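Local coordinates for transmembrane protein (Bartonella henselae, PDB 3PAM) that probably belongs to an ABC-type oligopeptide transport system, as a domain of a family 5 extracellular solute-binding protein that would capture peptides for uptake, at residues G49-S54 with L184-S189; N196-A201 with G249-P254; E33-H38 with E141-A146. All blocks are in the same frame, centred on the assembly; numbering follows the deposited sequence.

Contact 1: G49-S54 with L184-S189; sequences GYWDGS and LKNSLS
The indole of Trp51 and the carboxamide of Asn186 form the touching pair, their planes 48° apart. The amide meets the ring obliquely, its nitrogen reaching the five-membered part of the indole. Asn186 ND2 lies 3.6 Å from Trp51 NE1 and equally far from Trp51 CD1, so it sits beside the bond that joins these two ring atoms. The Trp51 side chain also packs against Val239, Leu242 and Asp243 of helix 232-249 and Gln194 of helix 193-198, while Asn186 also touches Ile5 and Arg197. The same amide nitrogen is 3.7 Å from the backbone oxygen of Tyr50, and no hydrogen bond joins the two segments. Asn186 turns its amide to the indole with CG beside the backbone N and anti to the carbonyl carbon (chi1 -84°). Both segments are connected to strands of the mixed sheet in this solute-binding fold: the loop 49-54 follows the short outermost strand 45-46, and segment 184-189 runs into a loop from the last residue of the more central strand 179-184, where Leu184 pairs through its backbone with Ile5. The contact thus draws together two connections, burying a modest 94 Å² in all. The loop carrying Trp51 is drawn closed by its own polar groups. Gly49 N donates at 2.9 Å to the syn lone pair of Asp52 OD1, although the angle at the hydrogen is a bent 139°. A weak second bond runs from Gly49 N to Asp52 OD2 at 3.3 Å, and OD2 also accepts from Glu48 N. The carboxylate therefore spans two consecutive backbone N-H groups just upstream of Tyr50, whose own N-H donates to Asp243.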
loop_
_atom_site.group_PDB
_atom_site.type_symbol
_atom_site.label_atom_id
_atom_site.label_comp_id
_atom_site.label_asym_id
_atom_site.label_seq_id
_atom_site.Cartn_x
_atom_site.Cartn_y
_atom_site.Cartn_z
ATOM N N GLY A 49 -7.734 -4.858 -0.190
ATOM C CA GLY A 49 -6.797 -5.525 0.664
ATOM C C GLY A 49 -5.935 -6.413 -0.166
ATOM O O GLY A 49 -5.663 -6.128 -1.291
ATOM N N TYR A 50 -5.509 -7.506 0.412
ATOM C CA TYR A 50 -4.557 -8.347 -0.242
ATOM C C TYR A 50 -5.071 -9.705 -0.633
ATOM O O TYR A 50 -4.465 -10.348 -1.412
ATOM C CB TYR A 50 -3.304 -8.436 0.610
ATOM C CG TYR A 50 -2.591 -7.130 0.682
ATOM C CD1 TYR A 50 -1.572 -6.842 -0.186
ATOM C CD2 TYR A 50 -2.955 -6.176 1.592
ATOM C CE1 TYR A 50 -0.943 -5.675 -0.141
ATOM C CE2 TYR A 50 -2.329 -5.008 1.633
ATOM C CZ TYR A 50 -1.319 -4.760 0.764
ATOM O OH TYR A 50 -0.668 -3.581 0.784
ATOM N N TRP A 51 -6.210 -10.124 -0.122
ATOM C CA TRP A 51 -6.779 -11.370 -0.559
ATOM C C TRP A 51 -8.260 -11.178 -0.781
ATOM O O TRP A 51 -9.049 -11.908 -0.247
ATOM C CB TRP A 51 -6.502 -12.464 0.459
ATOM C CG TRP A 51 -5.143 -12.995 0.330
ATOM C CD1 TRP A 51 -4.740 -13.942 -0.504
ATOM C CD2 TRP A 51 -3.991 -12.577 1.043
ATOM N NE1 TRP A 51 -3.429 -14.165 -0.372
ATOM C CE2 TRP A 51 -2.935 -13.328 0.577
ATOM C CE3 TRP A 51 -3.752 -11.633 2.028
ATOM C CZ2 TRP A 51 -1.661 -13.188 1.065
ATOM C CZ3 TRP A 51 -2.509 -11.503 2.505
ATOM C CH2 TRP A 51 -1.476 -12.274 2.034
ATOM N N ASP A 52 -8.595 -10.147 -1.553
ATOM C CA ASP A 52 -9.973 -9.755 -1.916
ATOM C C ASP A 52 -10.822 -10.821 -2.609
ATOM O O ASP A 52 -10.407 -11.415 -3.599
ATOM C CB ASP A 52 -9.972 -8.489 -2.781
ATOM C CG ASP A 52 -9.461 -7.264 -2.030
ATOM O OD1 ASP A 52 -9.027 -7.396 -0.859
ATOM O OD2 ASP A 52 -9.486 -6.164 -2.619
ATOM N N GLY A 53 -12.023 -11.028 -2.081
ATOM C CA GLY A 53 -12.989 -11.923 -2.692
ATOM C C GLY A 53 -12.559 -13.362 -2.545
ATOM O O GLY A 53 -12.739 -14.165 -3.444
ATOM N N SER A 54 -11.973 -13.652 -1.393
ATOM C CA SER A 54 -11.508 -14.967 -1.018
ATOM C C SER A 54 -11.925 -15.145 0.428
ATOM O O SER A 54 -12.157 -14.164 1.143
ATOM C CB SER A 54 -9.985 -15.027 -1.155
ATOM O OG SER A 54 -9.373 -15.768 -0.107
ATOM N N LEU A 184 1.403 -8.191 -8.004
ATOM C CA LEU A 184 1.814 -9.507 -7.569
ATOM C C LEU A 184 0.764 -10.510 -8.030
ATOM O O LEU A 184 -0.389 -10.465 -7.582
ATOM C CB LEU A 184 1.984 -9.559 -6.044
ATOM C CG LEU A 184 2.911 -8.590 -5.311
ATOM C CD1 LEU A 184 2.744 -8.787 -3.825
ATOM C CD2 LEU A 184 4.378 -8.755 -5.716
ATOM N N LYS A 185 1.153 -11.392 -8.947
ATOM C CA LYS A 185 0.293 -12.517 -9.317
ATOM C C LYS A 185 0.188 -13.436 -8.104
ATOM O O LYS A 185 1.165 -14.116 -7.747
ATOM C CB LYS A 185 0.864 -13.265 -10.526
ATOM N N ASN A 186 -0.966 -13.413 -7.438
ATOM C CA ASN A 186 -1.219 -14.343 -6.333
ATOM C C ASN A 186 -1.134 -15.799 -6.821
ATOM O O ASN A 186 -1.557 -16.106 -7.944
ATOM C CB ASN A 186 -2.598 -14.102 -5.707
ATOM C CG ASN A 186 -2.595 -12.997 -4.663
ATOM O OD1 ASN A 186 -1.754 -12.091 -4.689
ATOM N ND2 ASN A 186 -3.564 -13.054 -3.742
ATOM N N SER A 187 -0.579 -16.679 -5.988
ATOM C CA SER A 187 -0.607 -18.108 -6.264
ATOM C C SER A 187 -2.023 -18.593 -6.009
ATOM O O SER A 187 -2.937 -17.792 -5.834
ATOM C CB SER A 187 0.387 -18.871 -5.373
ATOM N N LEU A 188 -2.207 -19.903 -5.978
ATOM C CA LEU A 188 -3.507 -20.449 -5.668
ATOM C C LEU A 188 -3.845 -20.213 -4.193
ATOM O O LEU A 188 -4.853 -19.586 -3.886
ATOM C CB LEU A 188 -3.537 -21.924 -6.028
ATOM C CG LEU A 188 -4.816 -22.361 -6.715
ATOM C CD1 LEU A 188 -5.216 -21.389 -7.818
ATOM C CD2 LEU A 188 -4.596 -23.729 -7.264
ATOM N N SER A 189 -2.991 -20.709 -3.297
ATOM C CA SER A 189 -3.038 -20.360 -1.883
ATOM C C SER A 189 -1.694 -19.763 -1.491
ATOM O O SER A 189 -0.663 -20.121 -2.065
ATOM C CB SER A 189 -3.290 -21.587 -1.028
ATOM O OG SER A 189 -4.381 -22.302 -1.534
#

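Contact 2: N196-A201 with G249-P254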
loop_
_atom_site.group_PDB
_atom_site.type_symbol
_atom_site.label_atom_id
_atom_site.label_comp_id
_atom_site.label_asym_id
_atom_site.label_seq_id
_atom_site.Cartn_x
_atom_site.Cartn_y
_atom_site.Cartn_z
ATOM N N ASN A 196 9.403 -14.182 -0.001
ATOM C CA ASN A 196 10.025 -13.325 -1.005
ATOM C C ASN A 196 9.333 -11.951 -1.111
ATOM O O ASN A 196 9.968 -10.943 -1.407
ATOM C CB ASN A 196 9.987 -14.049 -2.350
ATOM C CG ASN A 196 10.909 -13.436 -3.380
ATOM O OD1 ASN A 196 11.967 -12.902 -3.053
ATOM N ND2 ASN A 196 10.511 -13.523 -4.644
ATOM N N ARG A 197 8.037 -11.898 -0.836
ATOM C CA ARG A 197 7.295 -10.632 -0.970
ATOM C C ARG A 197 7.384 -9.727 0.254
ATOM O O ARG A 197 7.532 -8.510 0.119
ATOM C CB ARG A 197 5.823 -10.910 -1.252
ATOM C CG ARG A 197 5.570 -11.769 -2.450
ATOM C CD ARG A 197 4.085 -12.097 -2.554
ATOM N NE ARG A 197 3.731 -12.531 -3.905
ATOM C CZ ARG A 197 2.495 -12.832 -4.295
ATOM N NH1 ARG A 197 1.461 -12.754 -3.450
ATOM N NH2 ARG A 197 2.293 -13.215 -5.547
ATOM N N TRP A 198 7.272 -10.308 1.443
ATOM C CA TRP A 198 7.027 -9.502 2.642
ATOM C C TRP A 198 8.015 -9.663 3.782
ATOM O O TRP A 198 7.974 -8.871 4.720
ATOM C CB TRP A 198 5.647 -9.810 3.206
ATOM C CG TRP A 198 4.562 -9.532 2.256
ATOM C CD1 TRP A 198 3.782 -10.438 1.638
ATOM C CD2 TRP A 198 4.155 -8.257 1.784
ATOM N NE1 TRP A 198 2.895 -9.818 0.812
ATOM C CE2 TRP A 198 3.095 -8.469 0.883
ATOM C CE3 TRP A 198 4.573 -6.944 2.047
ATOM C CZ2 TRP A 198 2.436 -7.418 0.229
ATOM C CZ3 TRP A 198 3.926 -5.912 1.418
ATOM C CH2 TRP A 198 2.862 -6.155 0.511
ATOM N N SER A 199 8.871 -10.680 3.737
ATOM C CA SER A 199 9.683 -10.981 4.906
ATOM C C SER A 199 10.769 -9.923 5.028
ATOM O O SER A 199 11.190 -9.326 4.027
ATOM C CB SER A 199 10.312 -12.368 4.798
ATOM O OG SER A 199 11.456 -12.283 3.975
ATOM N N SER A 200 11.223 -9.713 6.254
ATOM C CA SER A 200 12.197 -8.671 6.559
ATOM C C SER A 200 13.550 -8.966 5.928
ATOM O O SER A 200 14.250 -8.045 5.477
ATOM C CB SER A 200 12.375 -8.568 8.070
ATOM O OG SER A 200 12.690 -9.848 8.570
ATOM N N ALA A 201 13.909 -10.247 5.914
ATOM C CA ALA A 201 15.122 -10.693 5.245
ATOM C C ALA A 201 15.147 -10.293 3.762
ATOM O O ALA A 201 16.195 -9.872 3.231
ATOM C CB ALA A 201 15.321 -12.200 5.420
ATOM N N GLY A 249 -0.442 -1.436 7.377
ATOM C CA GLY A 249 0.827 -0.893 6.971
ATOM C C GLY A 249 0.780 0.109 5.842
ATOM O O GLY A 249 1.695 0.909 5.717
ATOM N N SER A 250 -0.263 0.072 5.014
ATOM C CA SER A 250 -0.300 0.867 3.785
ATOM C C SER A 250 1.020 0.766 3.001
ATOM O O SER A 250 1.558 1.770 2.545
ATOM C CB SER A 250 -0.680 2.334 4.066
ATOM O OG SER A 250 -2.062 2.449 4.415
ATOM N N TYR A 251 1.540 -0.448 2.863
ATOM C CA TYR A 251 2.716 -0.699 2.022
ATOM C C TYR A 251 2.396 -0.462 0.557
ATOM O O TYR A 251 3.277 -0.154 -0.235
ATOM C CB TYR A 251 3.248 -2.123 2.253
ATOM C CG TYR A 251 3.728 -2.274 3.664
ATOM C CD1 TYR A 251 4.900 -1.644 4.089
ATOM C CD2 TYR A 251 2.981 -2.988 4.600
ATOM C CE1 TYR A 251 5.317 -1.732 5.407
ATOM C CE2 TYR A 251 3.401 -3.094 5.926
ATOM C CZ TYR A 251 4.563 -2.456 6.314
ATOM O OH TYR A 251 4.989 -2.551 7.614
ATOM N N TYR A 252 1.116 -0.581 0.218
ATOM C CA TYR A 252 0.646 -0.385 -1.152
ATOM C C TYR A 252 -0.448 0.644 -1.089
ATOM O O TYR A 252 -1.107 0.780 -0.052
ATOM C CB TYR A 252 0.051 -1.689 -1.717
ATOM C CG TYR A 252 1.024 -2.605 -2.430
ATOM C CD1 TYR A 252 2.183 -3.067 -1.801
ATOM C CD2 TYR A 252 0.757 -3.051 -3.725
ATOM C CE1 TYR A 252 3.076 -3.918 -2.472
ATOM C CE2 TYR A 252 1.625 -3.887 -4.389
ATOM C CZ TYR A 252 2.780 -4.323 -3.768
ATOM O OH TYR A 252 3.637 -5.163 -4.456
ATOM N N ILE A 253 -0.643 1.389 -2.170
ATOM C CA ILE A 253 -1.886 2.111 -2.339
ATOM C C ILE A 253 -2.534 1.240 -3.347
ATOM O O ILE A 253 -2.079 1.188 -4.498
ATOM C CB ILE A 253 -1.742 3.491 -2.965
ATOM C CG1 ILE A 253 -0.768 4.344 -2.181
ATOM C CG2 ILE A 253 -3.104 4.169 -3.007
ATOM C CD1 ILE A 253 -0.770 5.803 -2.585
ATOM N N PRO A 254 -3.566 0.500 -2.931
ATOM C CA PRO A 254 -4.059 -0.527 -3.839
ATOM C C PRO A 254 -4.778 0.113 -5.006
ATOM O O PRO A 254 -5.466 1.133 -4.840
ATOM C CB PRO A 254 -5.037 -1.326 -2.976
ATOM C CG PRO A 254 -4.848 -0.785 -1.569
ATOM C CD PRO A 254 -4.382 0.595 -1.719
#
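Trp198 presents the outer CZ3 and CH2 atoms of its six-membered ring to two consecutive tyrosines, and each receives it differently. Toward Tyr251 the indole offers its edge: CB of Tyr251 lies close to the indole plane, 3.9 Å from Trp198 CZ3. Toward Tyr252 the approach is ring to ring but oblique, with planes 56° apart and centroids separated by 5.9 Å. Its closest point is Trp198 CH2 to Tyr252 CE1, 3.7 Å. Trp198 is the last helical residue of helix 193-198, and chi1 of -60° sets the indole beside the backbone N, carrying its end toward strand 252-257. That strand lies within the mixed sheet next to strand 5-10, so this buried packing seats the end of a helix on the start of a strand. Ile219 and Ile223 of helix 217-228 also pack on the Trp198 side chain, which lies about 3 Å from a bound ethanol, probably from the crystallisation liquor. Over one face of the Tyr251 ring stands Gly249 O, 4.1 Å above its centre; that oxygen accepts a hydrogen bond from Arg23.

Contact 3: E33-H38 with E141-A146; sequences EWVNHH and EKVALA
Apolar contacts carry the whole interface between Glu33-His38 and Glu141-Ala146, and most of them converge on one methyl group. Ala146 CB points at the partner helix and meets Val35 CG2 at 3.6 Å, while Trp34 CZ3 comes to 4.1 Å from the same methyl, the indole lying oblique to it. The valine uses its branches separately: CG2 goes to Ala146, and CG1, placed anti to the backbone N (chi1 154°), reaches Val143 CG2 at a looser 4.4 Å. Val35 and Val143 also bring the two backbones nearest, their CA atoms 6.8 Å apart. The segment axes approach to 10.5 Å, with N-to-C directions 138° apart, a steeply slanted antiparallel crossing. Helix 138-152 is the connection of a beta-alpha-beta crossover between the neighbouring parallel strands 130-135 and 157-162, so the contact lays helix 32-38 against a helix that packs on the mixed sheet. Val143, itself buried, also touches Leu255 and Tyr256 of strand 252-257. Within helix 32-38, His38 CD2 lies 3.1 Å above the plane of the Trp34 indole, offset toward its rim. A backbone hydrogen bond spans the same turn, His38 N donating to Trp34 O at 2.7 Å. In the other helix Ala146 N donates to Lys142 O at 3.0 Å, the regular i to i+4 pairing; Val143 and Ala146, three residues apart, both touch the partner helix. Off the contact, helix 32-38 is tied by Trp34 N donating to Asp31 OD1 and Asn36 ND2 to Tyr44 O.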
loop_
_atom_site.group_PDB
_atom_site.type_symbol
_atom_site.label_atom_id
_atom_site.label_comp_id
_atom_site.label_asym_id
_atom_site.label_seq_id
_atom_site.Cartn_x
_atom_site.Cartn_y
_atom_site.Cartn_z
ATOM N N GLU A 33 -11.851 6.905 -7.929
ATOM C CA GLU A 33 -13.102 7.134 -8.670
ATOM C C GLU A 33 -12.968 8.153 -9.794
ATOM O O GLU A 33 -13.596 7.995 -10.838
ATOM C CB GLU A 33 -14.267 7.481 -7.729
ATOM C CG GLU A 33 -13.857 8.067 -6.390
ATOM C CD GLU A 33 -12.885 7.185 -5.613
ATOM O OE1 GLU A 33 -11.767 7.659 -5.312
ATOM O OE2 GLU A 33 -13.228 6.021 -5.312
ATOM N N TRP A 34 -12.145 9.181 -9.594
ATOM C CA TRP A 34 -11.813 10.088 -10.687
ATOM C C TRP A 34 -11.181 9.290 -11.820
ATOM O O TRP A 34 -11.640 9.348 -12.960
ATOM C CB TRP A 34 -10.864 11.208 -10.242
ATOM C CG TRP A 34 -10.756 12.308 -11.257
ATOM C CD1 TRP A 34 -11.491 13.456 -11.293
ATOM C CD2 TRP A 34 -9.886 12.355 -12.403
ATOM N NE1 TRP A 34 -11.130 14.219 -12.376
ATOM C CE2 TRP A 34 -10.149 13.569 -13.076
ATOM C CE3 TRP A 34 -8.904 11.496 -12.918
ATOM C CZ2 TRP A 34 -9.468 13.951 -14.239
ATOM C CZ3 TRP A 34 -8.226 11.872 -14.079
ATOM C CH2 TRP A 34 -8.513 13.092 -14.725
ATOM N N VAL A 35 -10.132 8.542 -11.485
ATOM C CA VAL A 35 -9.395 7.723 -12.446
ATOM C C VAL A 35 -10.308 6.732 -13.154
ATOM O O VAL A 35 -10.271 6.608 -14.382
ATOM C CB VAL A 35 -8.205 6.987 -11.758
ATOM C CG1 VAL A 35 -7.824 5.700 -12.493
ATOM C CG2 VAL A 35 -7.005 7.918 -11.640
ATOM N N ASN A 36 -11.141 6.053 -12.371
ATOM C CA ASN A 36 -12.008 5.009 -12.894
ATOM C C ASN A 36 -13.041 5.535 -13.882
ATOM O O ASN A 36 -13.339 4.877 -14.883
ATOM C CB ASN A 36 -12.701 4.272 -11.751
ATOM C CG ASN A 36 -13.031 2.838 -12.100
ATOM O OD1 ASN A 36 -12.463 2.265 -13.031
ATOM N ND2 ASN A 36 -13.945 2.243 -11.345
ATOM N N HIS A 37 -13.572 6.724 -13.601
ATOM C CA HIS A 37 -14.602 7.332 -14.433
ATOM C C HIS A 37 -14.004 8.138 -15.579
ATOM O O HIS A 37 -14.578 8.191 -16.669
ATOM C CB HIS A 37 -15.537 8.208 -13.597
ATOM N N HIS A 38 -12.847 8.749 -15.340
ATOM C CA HIS A 38 -12.252 9.656 -16.326
ATOM C C HIS A 38 -11.224 9.034 -17.288
ATOM O O HIS A 38 -11.025 9.543 -18.390
ATOM C CB HIS A 38 -11.667 10.888 -15.633
ATOM C CG HIS A 38 -12.701 11.793 -15.038
ATOM N ND1 HIS A 38 -13.504 12.611 -15.806
ATOM C CD2 HIS A 38 -13.060 12.014 -13.751
ATOM C CE1 HIS A 38 -14.314 13.295 -15.018
ATOM N NE2 HIS A 38 -14.065 12.952 -13.765
ATOM N N GLU A 141 1.429 5.813 -16.671
ATOM C CA GLU A 141 1.757 7.237 -16.661
ATOM C C GLU A 141 0.492 8.048 -16.443
ATOM O O GLU A 141 0.477 8.927 -15.595
ATOM C CB GLU A 141 2.451 7.644 -17.950
ATOM C CG GLU A 141 2.627 9.131 -18.122
ATOM C CD GLU A 141 3.198 9.471 -19.475
ATOM O OE1 GLU A 141 2.551 9.166 -20.520
ATOM O OE2 GLU A 141 4.307 10.044 -19.497
ATOM N N LYS A 142 -0.576 7.728 -17.173
ATOM C CA LYS A 142 -1.859 8.409 -16.945
ATOM C C LYS A 142 -2.289 8.316 -15.480
ATOM O O LYS A 142 -2.671 9.322 -14.893
ATOM C CB LYS A 142 -2.967 7.862 -17.837
ATOM C CG LYS A 142 -2.908 8.258 -19.317
ATOM C CD LYS A 142 -3.992 7.505 -20.071
ATOM C CE LYS A 142 -4.124 7.964 -21.528
ATOM N NZ LYS A 142 -2.893 7.664 -22.333
ATOM N N VAL A 143 -2.213 7.124 -14.887
ATOM C CA VAL A 143 -2.679 6.931 -13.512
ATOM C C VAL A 143 -1.787 7.694 -12.525
ATOM O O VAL A 143 -2.273 8.299 -11.562
ATOM C CB VAL A 143 -2.740 5.428 -13.115
ATOM C CG1 VAL A 143 -3.060 5.255 -11.618
ATOM C CG2 VAL A 143 -3.764 4.700 -13.945
ATOM N N ALA A 144 -0.482 7.654 -12.782
ATOM C CA ALA A 144 0.495 8.336 -11.960
ATOM C C ALA A 144 0.322 9.861 -12.053
ATOM O O ALA A 144 0.524 10.577 -11.069
ATOM C CB ALA A 144 1.904 7.912 -12.335
ATOM N N LEU A 145 -0.062 10.337 -13.230
ATOM C CA LEU A 145 -0.261 11.763 -13.476
ATOM C C LEU A 145 -1.501 12.261 -12.769
ATOM O O LEU A 145 -1.518 13.376 -12.248
ATOM C CB LEU A 145 -0.351 12.028 -14.972
ATOM C CG LEU A 145 0.958 12.031 -15.769
ATOM C CD1 LEU A 145 0.653 11.982 -17.257
ATOM C CD2 LEU A 145 1.798 13.270 -15.405
ATOM N N ALA A 146 -2.533 11.429 -12.731
ATOM C CA ALA A 146 -3.719 11.714 -11.929
ATOM C C ALA A 146 -3.377 11.764 -10.436
ATOM O O ALA A 146 -3.864 12.617 -9.712
ATOM C CB ALA A 146 -4.793 10.663 -12.202
#

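Overall arrangement
Contacts 1 and 2 adjoin, with centres 14 Å apart: Tyr50 OH comes to 3.2 Å from Tyr252 CB, and Arg197 reaches back to the 184-189 loop. Contact 3 lies apart, about 24 Å from either between centres. Along the chain contacts 1 and 3 cross, their segments alternating, whereas contact 2 opens only after both have closed. The mixed sheet relates all three: strands 45-46 and 179-184 lead into the loops of contact 1, strand 252-257 enters contact 2 and touches helix 138-152 of contact 3. Segments distant in sequence are thereby gathered round one sheet, consistent with a single compact domain of a solute-binding protein.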